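Local coordinates for protein Glucanase/chitosanase (Paenibacillus fukuinensis, PDB 4ZZ8) that probably hydrolyses glycosidic bonds in beta-glucans and chitosan, this chain being its F5/8 type C (discoidin-like) module, which binds glucosamine in the crystal, at residues T15-I20 against T37-A42; K64-D69 against S130-E135. One frame throughout, in Å; residues are numbered along the deposited sequence.

Contact 1: T15-I20 against T37-A42. With GCS (2-amino-2-deoxy-beta-D-glucopyranose), chain C; SO4 (sulfate ion), chain D; EDO (1,2-ethanediol), chain I.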
loop_
_atom_site.group_PDB
_atom_site.type_symbol
_atom_site.label_atom_id
_atom_site.label_comp_id
_atom_site.label_asym_id
_atom_site.label_seq_id
_atom_site.Cartn_x
_atom_site.Cartn_y
_atom_site.Cartn_z
ATOM N N THR A 15 -2.445 -4.173 -9.287
ATOM C CA THR A 15 -2.959 -3.739 -7.988
ATOM C C THR A 15 -4.462 -3.902 -7.887
ATOM O O THR A 15 -5.172 -4.093 -8.878
ATOM C CB THR A 15 -2.612 -2.227 -7.730
ATOM O OG1 THR A 15 -3.290 -1.438 -8.742
ATOM C CG2 THR A 15 -1.156 -1.984 -7.672
ATOM N N ALA A 16 -4.991 -3.845 -6.685
ATOM C CA ALA A 16 -6.389 -3.652 -6.382
ATOM C C ALA A 16 -6.530 -2.747 -5.234
ATOM O O ALA A 16 -5.642 -2.714 -4.374
ATOM C CB ALA A 16 -7.031 -4.967 -6.045
ATOM N N THR A 17 -7.667 -2.038 -5.188
ATOM C CA THR A 17 -7.940 -1.079 -4.097
ATOM C C THR A 17 -9.311 -1.264 -3.523
ATOM O O THR A 17 -10.242 -1.710 -4.239
ATOM C CB THR A 17 -7.722 0.395 -4.570
ATOM O OG1 THR A 17 -8.611 0.639 -5.635
ATOM C CG2 THR A 17 -6.289 0.588 -5.042
ATOM N N SER A 18 -9.508 -0.823 -2.285
ATOM C CA SER A 18 -10.823 -0.767 -1.697
ATOM C C SER A 18 -11.745 0.229 -2.444
ATOM O O SER A 18 -12.934 -0.128 -2.644
ATOM C CB SER A 18 -10.779 -0.393 -0.259
ATOM O OG SER A 18 -10.010 0.818 -0.082
ATOM N N SER A 19 -11.197 1.372 -2.881
ATOM C CA SER A 19 -11.989 2.369 -3.550
ATOM C C SER A 19 -11.007 3.311 -4.248
ATOM O O SER A 19 -9.811 3.255 -3.968
ATOM C CB SER A 19 -12.797 3.161 -2.513
ATOM O OG SER A 19 -11.996 3.877 -1.580
ATOM N N ILE A 20 -11.565 4.188 -5.065
ATOM C CA ILE A 20 -10.806 5.239 -5.704
ATOM C C ILE A 20 -11.584 6.543 -5.657
ATOM O O ILE A 20 -12.791 6.526 -5.663
ATOM C CB ILE A 20 -10.434 4.883 -7.173
ATOM C CG1 ILE A 20 -11.609 4.938 -8.072
ATOM C CG2 ILE A 20 -9.693 3.537 -7.222
ATOM C CD1 ILE A 20 -11.238 4.946 -9.532
ATOM N N THR A 37 2.033 11.165 -9.603
ATOM C CA THR A 37 0.775 10.465 -9.764
ATOM C C THR A 37 0.486 9.646 -8.503
ATOM O O THR A 37 1.417 9.167 -7.853
ATOM C CB THR A 37 0.808 9.485 -10.929
ATOM O OG1 THR A 37 1.776 8.421 -10.674
ATOM C CG2 THR A 37 1.162 10.198 -12.296
ATOM N N ARG A 38 -0.783 9.495 -8.135
ATOM C CA ARG A 38 -1.120 8.871 -6.892
ATOM C C ARG A 38 -2.446 8.128 -6.978
ATOM O O ARG A 38 -3.404 8.504 -7.657
ATOM C CB ARG A 38 -1.235 9.908 -5.705
ATOM C CG ARG A 38 -2.274 11.025 -5.933
ATOM C CD ARG A 38 -2.030 12.180 -4.974
ATOM N NE ARG A 38 -2.945 13.286 -5.348
ATOM C CZ ARG A 38 -4.142 13.521 -4.841
ATOM N NH1 ARG A 38 -4.575 12.780 -3.841
ATOM N NH2 ARG A 38 -4.899 14.539 -5.354
ATOM N N TRP A 39 -2.461 7.008 -6.262
ATOM C CA TRP A 39 -3.719 6.464 -5.787
ATOM C C TRP A 39 -4.316 7.381 -4.752
ATOM O O TRP A 39 -3.611 7.882 -3.887
ATOM C CB TRP A 39 -3.513 5.057 -5.182
ATOM C CG TRP A 39 -4.729 4.441 -4.493
ATOM C CD1 TRP A 39 -5.952 4.195 -5.065
ATOM C CD2 TRP A 39 -4.883 4.164 -3.123
ATOM N NE1 TRP A 39 -6.852 3.806 -4.130
ATOM C CE2 TRP A 39 -6.209 3.737 -2.919
ATOM C CE3 TRP A 39 -4.022 4.273 -1.989
ATOM C CZ2 TRP A 39 -6.659 3.322 -1.661
ATOM C CZ3 TRP A 39 -4.467 3.870 -0.779
ATOM C CH2 TRP A 39 -5.789 3.376 -0.614
ATOM N N ALA A 40 -5.638 7.455 -4.798
ATOM C CA ALA A 40 -6.396 8.138 -3.703
ATOM C C ALA A 40 -7.677 7.372 -3.549
ATOM O O ALA A 40 -8.362 7.042 -4.539
ATOM C CB ALA A 40 -6.691 9.575 -4.069
ATOM N N SER A 41 -8.053 7.130 -2.296
ATOM C CA SER A 41 -9.287 6.375 -1.978
ATOM C C SER A 41 -10.503 7.290 -1.958
ATOM O O SER A 41 -10.394 8.522 -2.079
ATOM C CB SER A 41 -9.149 5.741 -0.598
ATOM O OG SER A 41 -9.262 6.696 0.482
ATOM N N ALA A 42 -11.690 6.692 -1.811
ATOM C CA ALA A 42 -12.865 7.477 -1.405
ATOM C C ALA A 42 -12.639 8.100 -0.079
ATOM O O ALA A 42 -11.830 7.641 0.727
ATOM C CB ALA A 42 -14.108 6.603 -1.388
HETATM C C1 GCS C . -8.424 16.967 -1.921
HETATM C C2 GCS C . -8.145 16.035 -3.072
HETATM C C3 GCS C . -7.620 14.721 -2.475
HETATM C C4 GCS C . -6.469 15.003 -1.518
HETATM C C5 GCS C . -6.814 16.045 -0.465
HETATM C C6 GCS C . -5.665 16.436 0.413
HETATM N N2 GCS C . -9.306 15.796 -3.879
HETATM O O3 GCS C . -7.306 13.895 -3.632
HETATM O O4 GCS C . -6.031 13.774 -0.953
HETATM O O5 GCS C . -7.291 17.196 -1.169
HETATM O O6 GCS C . -4.644 17.081 -0.298
HETATM S S SO4 D . -3.291 15.265 -8.692
HETATM O O1 SO4 D . -3.647 16.039 -7.546
HETATM O O2 SO4 D . -2.223 15.858 -9.458
HETATM O O3 SO4 D . -2.864 13.946 -8.184
HETATM O O4 SO4 D . -4.435 15.065 -9.545
HETATM C C1 EDO I . -0.444 -1.617 -12.401
HETATM O O1 EDO I . -0.989 -1.959 -13.724
HETATM C C2 EDO I . -1.503 -1.764 -11.257
HETATM O O2 EDO I . -2.901 -2.188 -11.522
#
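Trp39 turns one indole face to the methyl of Thr17 and its N-H edge to the Ser19 carbonyl. Thr17 CG2 lies 3.7 Å from the centroid of the five-membered ring of Trp39 in a CH-pi contact, displaced toward the rim. The opposite face meets the backbone N of Ser41, from the same segment as the ring. At the edge, within the ring plane, Trp39 NE1 donates to Ser19 O over 3.0 Å, a nearly straight bond (161° at the hydrogen) that arrives in the carbonyl plane. This bond helps to fix the turn of the indole and satisfies the polar atom of a buried residue. The methyl and the carbonyl belong to residues two apart, so the turn after strand 14-17 embraces the pyrrole side of the ring. In Thr17, OG1 lies between the backbone N and the carbonyl carbon (chi1 60°), and CG2, beside the backbone N, is the branch laid over the pyrrole ring.

Farther along, side chain meets backbone: Ser19 OG accepts a hydrogen bond from Ala42 N at 2.8 Å. Backbone alone is involved where Ile20 CA approaches Ala40 O at 3.3 Å in a CA-H...O contact. Ser41 OG donates forward to Ala42 O and also bonds to Tyr129 N. The extended Arg38 carries its guanidinium to a glucosamine, whose O3 accepts from both NH1 and NH2, while NE and NH2 donate to a sulfate, probably a crystallisation ion.

Ser18 OG is bonded to Gln48 and Trp49, tying the turn to strand 48-54, and Trp39 also rests on Ile50 of that strand. Strand 39-40 pairs with strand 130-137 at the margin of the four-stranded sheet, while strand 14-17 borders the five-stranded one; the contact thus joins edge strands of the two sheets.

Contact 2: K64-D69 against S130-E135. With GCS (2-amino-2-deoxy-beta-D-glucopyranose), chain C.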
loop_
_atom_site.group_PDB
_atom_site.type_symbol
_atom_site.label_atom_id
_atom_site.label_comp_id
_atom_site.label_asym_id
_atom_site.label_seq_id
_atom_site.Cartn_x
_atom_site.Cartn_y
_atom_site.Cartn_z
ATOM N N LYS A 64 8.513 1.159 1.139
ATOM C CA LYS A 64 8.586 2.609 1.239
ATOM C C LYS A 64 7.295 3.205 0.696
ATOM O O LYS A 64 6.896 2.893 -0.436
ATOM C CB LYS A 64 9.801 3.144 0.478
ATOM C CG LYS A 64 9.985 4.670 0.510
ATOM C CD LYS A 64 11.148 5.149 -0.349
ATOM C CE LYS A 64 12.382 5.381 0.476
ATOM N NZ LYS A 64 13.411 5.940 -0.429
ATOM N N LEU A 65 6.621 3.979 1.567
ATOM C CA LEU A 65 5.429 4.697 1.228
ATOM C C LEU A 65 5.773 6.162 1.030
ATOM O O LEU A 65 6.442 6.801 1.852
ATOM C CB LEU A 65 4.389 4.555 2.310
ATOM C CG LEU A 65 3.958 3.124 2.651
ATOM C CD1 LEU A 65 2.894 3.060 3.741
ATOM C CD2 LEU A 65 3.594 2.289 1.416
ATOM N N ASN A 66 5.265 6.711 -0.027
ATOM C CA ASN A 66 5.343 8.156 -0.237
ATOM C C ASN A 66 3.908 8.671 -0.192
ATOM O O ASN A 66 3.168 8.538 -1.188
ATOM C CB ASN A 66 5.959 8.437 -1.592
ATOM C CG ASN A 66 6.084 9.937 -1.904
ATOM O OD1 ASN A 66 6.690 10.288 -2.950
ATOM N ND2 ASN A 66 5.539 10.772 -1.126
ATOM N N TRP A 67 3.506 9.187 0.945
ATOM C CA TRP A 67 2.153 9.664 1.191
ATOM C C TRP A 67 1.943 11.044 0.577
ATOM O O TRP A 67 2.796 11.918 0.734
ATOM C CB TRP A 67 1.799 9.713 2.655
ATOM C CG TRP A 67 1.790 8.427 3.399
ATOM C CD1 TRP A 67 2.803 7.900 4.176
ATOM C CD2 TRP A 67 0.689 7.512 3.489
ATOM N NE1 TRP A 67 2.361 6.698 4.716
ATOM C CE2 TRP A 67 1.057 6.479 4.339
ATOM C CE3 TRP A 67 -0.600 7.493 2.920
ATOM C CZ2 TRP A 67 0.206 5.387 4.598
ATOM C CZ3 TRP A 67 -1.410 6.447 3.171
ATOM C CH2 TRP A 67 -1.019 5.409 3.983
ATOM N N GLU A 68 0.744 11.252 0.053
ATOM C CA GLU A 68 0.207 12.600 -0.178
ATOM C C GLU A 68 -0.336 13.179 1.123
ATOM O O GLU A 68 -0.288 12.534 2.152
ATOM C CB GLU A 68 -0.836 12.496 -1.294
ATOM C CG GLU A 68 -1.389 13.786 -1.868
ATOM C CD GLU A 68 -2.716 14.295 -1.271
ATOM O OE1 GLU A 68 -3.431 13.583 -0.486
ATOM O OE2 GLU A 68 -2.999 15.522 -1.536
ATOM N N ASP A 69 -0.842 14.419 1.114
ATOM C CA ASP A 69 -1.236 15.068 2.350
ATOM C C ASP A 69 -2.286 14.255 3.110
ATOM O O ASP A 69 -2.298 14.273 4.352
ATOM C CB ASP A 69 -1.718 16.500 2.034
ATOM C CG ASP A 69 -0.702 17.329 1.194
ATOM O OD1 ASP A 69 -0.060 16.814 0.231
ATOM O OD2 ASP A 69 -0.555 18.526 1.539
ATOM N N SER A 130 -4.150 8.590 0.478
ATOM C CA SER A 130 -3.542 8.726 -0.875
ATOM C C SER A 130 -2.037 8.546 -0.853
ATOM O O SER A 130 -1.386 9.050 0.058
ATOM C CB SER A 130 -3.895 10.120 -1.453
ATOM O OG SER A 130 -3.404 10.296 -2.762
ATOM N N LEU A 131 -1.545 7.704 -1.759
ATOM C CA LEU A 131 -0.135 7.362 -1.927
ATOM C C LEU A 131 0.355 7.755 -3.307
ATOM O O LEU A 131 -0.179 7.265 -4.288
ATOM C CB LEU A 131 0.070 5.844 -1.745
ATOM C CG LEU A 131 -0.081 5.364 -0.297
ATOM C CD1 LEU A 131 -0.370 3.871 -0.275
ATOM C CD2 LEU A 131 1.166 5.625 0.530
ATOM N N TRP A 132 1.396 8.565 -3.384
ATOM C CA TRP A 132 2.074 8.803 -4.633
ATOM C C TRP A 132 2.796 7.556 -5.097
ATOM O O TRP A 132 2.830 7.226 -6.242
ATOM C CB TRP A 132 3.107 9.907 -4.457
ATOM C CG TRP A 132 2.612 11.309 -4.083
ATOM C CD1 TRP A 132 2.732 11.928 -2.828
ATOM C CD2 TRP A 132 1.894 12.236 -4.905
ATOM N NE1 TRP A 132 2.166 13.187 -2.856
ATOM C CE2 TRP A 132 1.626 13.391 -4.097
ATOM C CE3 TRP A 132 1.449 12.231 -6.216
ATOM C CZ2 TRP A 132 0.999 14.515 -4.634
ATOM C CZ3 TRP A 132 0.724 13.331 -6.734
ATOM C CH2 TRP A 132 0.527 14.454 -5.906
ATOM N N GLU A 133 3.415 6.877 -4.163
ATOM C CA GLU A 133 4.115 5.623 -4.409
ATOM C C GLU A 133 4.043 4.669 -3.241
ATOM O O GLU A 133 4.029 5.030 -2.066
ATOM C CB GLU A 133 5.620 5.828 -4.807
ATOM C CG GLU A 133 5.792 6.388 -6.200
ATOM C CD GLU A 133 5.399 5.470 -7.302
ATOM O OE1 GLU A 133 5.976 4.327 -7.483
ATOM O OE2 GLU A 133 4.486 5.716 -8.051
ATOM N N PHE A 134 4.041 3.383 -3.604
ATOM C CA PHE A 134 4.044 2.212 -2.670
ATOM C C PHE A 134 5.100 1.251 -3.284
ATOM O O PHE A 134 4.842 0.652 -4.316
ATOM C CB PHE A 134 2.637 1.584 -2.704
ATOM C CG PHE A 134 2.434 0.290 -1.941
ATOM C CD1 PHE A 134 3.413 -0.266 -1.117
ATOM C CD2 PHE A 134 1.174 -0.345 -1.963
ATOM C CE1 PHE A 134 3.152 -1.492 -0.457
ATOM C CE2 PHE A 134 0.911 -1.540 -1.347
ATOM C CZ PHE A 134 1.918 -2.147 -0.585
ATOM N N GLU A 135 6.273 1.272 -2.692
ATOM C CA GLU A 135 7.478 0.543 -3.165
ATOM C C GLU A 135 7.742 -0.637 -2.252
ATOM O O GLU A 135 7.479 -0.586 -1.024
ATOM C CB GLU A 135 8.689 1.466 -3.147
ATOM C CG GLU A 135 8.453 2.763 -3.916
ATOM C CD GLU A 135 9.617 3.742 -3.834
ATOM O OE1 GLU A 135 10.621 3.438 -3.175
ATOM O OE2 GLU A 135 9.410 4.857 -4.326
HETATM C C1 GCS C . -8.424 16.967 -1.921
HETATM C C2 GCS C . -8.145 16.035 -3.072
HETATM C C3 GCS C . -7.620 14.721 -2.475
HETATM C C4 GCS C . -6.469 15.003 -1.518
HETATM C C5 GCS C . -6.814 16.045 -0.465
HETATM C C6 GCS C . -5.665 16.436 0.413
HETATM N N2 GCS C . -9.306 15.796 -3.879
HETATM O O3 GCS C . -7.306 13.895 -3.632
HETATM O O4 GCS C . -6.031 13.774 -0.953
HETATM O O5 GCS C . -7.291 17.196 -1.169
HETATM O O6 GCS C . -4.644 17.081 -0.298
HETATM O O HOH W 1 12.704 5.150 -3.208
HETATM O O HOH W 2 2.211 15.313 -0.969
#
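Lys64 and Glu135 open the pairing with reciprocal backbone hydrogen bonds, and their side chains run alongside each other. Lys64 CD comes 3.3 Å from Glu135 OE1; the charged ends do not touch directly, a water linking NZ to that same oxygen, which Tyr137 also engages. Leu65 turns to the other face, its CD2 3.6 Å from Phe134 CD1 and its CB against Leu131 CD2.

At Asn66 the register slips. Its N bonds to Glu133 O at 2.9 Å, almost straight, whereas its O receives Trp132 N at 2.8 Å and, more weakly, Glu133 N. Trp132 and Glu133 thus both face one residue, and at this corner the Trp132 side chain lies against Asn66, amide and indole planes 53° apart, with ND2 near CD1. Trp67 returns to the face of Leu65: Leu131 CD2 sits over its six-membered ring, 3.6 Å from the centroid, and Trp67 NE1 reaches Asp104.

Glu68 N then bonds to Ser130 O at 3.1 Å. The backbone sets Glu68 CB over one face of the Trp132 indole, the first torsion, with CG anti to the backbone N, keeps CG beside the ring, and a bend at chi2 (-95°) turns the carboxylate to glucosamine. OE1 and OE2 each accept a sugar hydroxyl, O4 and O6 respectively, and OE1 also meets Ala70 N. A water in the indole plane joins Trp132 NE1 to Asp69 OD1.

Leu131, Phe134 and Leu65 face the other sheet of the sandwich, through Ile50 and Val118 among others. Antiparallel strands interrupted by a classic beta bulge belong here to an F5/8 type C beta-sandwich, and the sugar held at the end of the pair is consistent with a carbohydrate-binding role.

How the contacts relate
Two contacts whose centres lie 11 Å apart share one sheet, in which strands 39-40 and 130-137 are neighbours, and both contribute to one sugar site. Ser130 OG joins them, lying 2.7 Å from Trp39 O and 3.0 Å from Arg38 NH1, both probable hydrogen bonds. Arg38 CD packs 3.5 Å from Trp132 CZ3, and the guanidinium also forms a cation-pi pair with that indole. Contact 1 therefore supplies the guanidinium and contact 2 the carboxylate of Glu68 to the same glucosamine, with Glu21 and Tyr43 adding further hydrogen bonds. Trp132, at the bulge of contact 2, provides the ring against which Arg38 of contact 1 lies.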